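Endolysin (Clostridium phage phictp1, PDB 5A6S) probably degrades the cell wall of its clostridial host late in infection, this fragment being a truncated cell-wall-binding domain. Local coordinates at residues T68-A71 and V72-Y75. The protein carries 1 engineered substitution. Residues are numbered along the deposited sequence; the frame is centred on the assembly and turned at random.
Sequences TMQA and VLDY
Leu73 N reaches back to Met69 O at 2.9 Å, one of four successive i to i+4 backbone bonds that make this just over two turns of alpha-helix, within helix 65-77 of a small domain built around a parallel sheet. Asp74 N to Gln70 O is equally short at 2.9 Å; the last of the four, Tyr75 N to Ala71 O, is more bent, with 150° at the hydrogen. On the buried side, Met69 has CG anti to its own N (chi1 -173°) and then bends twice, which brings its methyl CE round to 3.7 Å from Val72 CG1 and 3.8 Å from Leu73 CG. Met69 also packs on Ala15 and Tyr18 of helix 11-23, while Val72 touches Ile60 and Val45 of the sheet. A second subunit closes over Met69, Gln70 and Leu73: Gln70 OE1 accepts a hydrogen bond from NE2 of Gln70 in that copy, and Leu73 packs against the same glutamine. Within the chain, the Gln70 amide and the Asp74 carboxylate are turned 35° from each other. Two acceptors meet there, so no bond joins them and some repulsion is likely, with Gln70 OE1 3.1 Å from Asp74 OD1.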
# COMPACT_ATOMS: atom_id res chain seq x y z
N THR B 68 6.96 -10.82 1.34
CA THR B 68 7.68 -9.64 0.87
C THR B 68 7.46 -8.52 1.88
O THR B 68 8.39 -7.88 2.31
CB THR B 68 7.22 -9.25 -0.51
OG1 THR B 68 7.73 -10.24 -1.48
CG2 THR B 68 7.72 -7.92 -0.87
N MET B 69 6.22 -8.36 2.32
CA MET B 69 5.94 -7.29 3.30
C MET B 69 6.66 -7.57 4.59
O MET B 69 7.19 -6.62 5.21
CB MET B 69 4.45 -7.12 3.52
CG MET B 69 4.12 -5.88 4.42
SD MET B 69 4.39 -4.31 3.64
CE MET B 69 5.83 -3.79 4.57
N GLN B 70 6.66 -8.82 5.06
CA GLN B 70 7.35 -9.17 6.30
C GLN B 70 8.84 -8.87 6.20
O GLN B 70 9.44 -8.38 7.14
CB GLN B 70 7.09 -10.64 6.71
CG GLN B 70 7.61 -11.00 8.11
CD GLN B 70 6.98 -10.16 9.20
OE1 GLN B 70 7.61 -9.31 9.86
NE2 GLN B 70 5.75 -10.44 9.44
N ALA B 71 9.44 -9.25 5.11
CA ALA B 71 10.86 -8.99 4.91
C ALA B 71 11.15 -7.47 4.92
O ALA B 71 12.19 -7.04 5.38
CB ALA B 71 11.26 -9.59 3.58
N VAL B 72 10.28 -6.66 4.32
CA VAL B 72 10.45 -5.22 4.40
C VAL B 72 10.28 -4.72 5.85
O VAL B 72 11.11 -3.94 6.32
CB VAL B 72 9.52 -4.47 3.46
CG1 VAL B 72 9.38 -3.00 3.85
CG2 VAL B 72 9.96 -4.59 2.03
N LEU B 73 9.31 -5.21 6.62
CA LEU B 73 9.25 -4.76 8.00
C LEU B 73 10.45 -5.22 8.81
O LEU B 73 10.94 -4.48 9.67
CB LEU B 73 7.98 -5.27 8.68
CG LEU B 73 6.66 -4.83 8.11
CD1 LEU B 73 5.51 -5.55 8.78
CD2 LEU B 73 6.54 -3.31 8.29
N ASP B 74 10.96 -6.42 8.56
CA ASP B 74 12.15 -6.91 9.26
C ASP B 74 13.39 -6.04 8.90
O ASP B 74 14.24 -5.76 9.76
CB ASP B 74 12.44 -8.36 8.88
CG ASP B 74 11.46 -9.34 9.46
OD1 ASP B 74 10.63 -9.00 10.32
OD2 ASP B 74 11.51 -10.53 9.05
N TYR B 75 13.49 -5.62 7.63
CA TYR B 75 14.63 -4.77 7.20
C TYR B 75 14.53 -3.45 7.98
O TYR B 75 15.52 -2.97 8.53
CB TYR B 75 14.56 -4.50 5.72
CG TYR B 75 15.76 -3.78 5.19
CD1 TYR B 75 15.81 -2.40 5.16
CD2 TYR B 75 16.87 -4.49 4.72
CE1 TYR B 75 16.95 -1.72 4.72
CE2 TYR B 75 17.98 -3.82 4.23
CZ TYR B 75 18.04 -2.45 4.28
OH TYR B 75 19.14 -1.80 3.79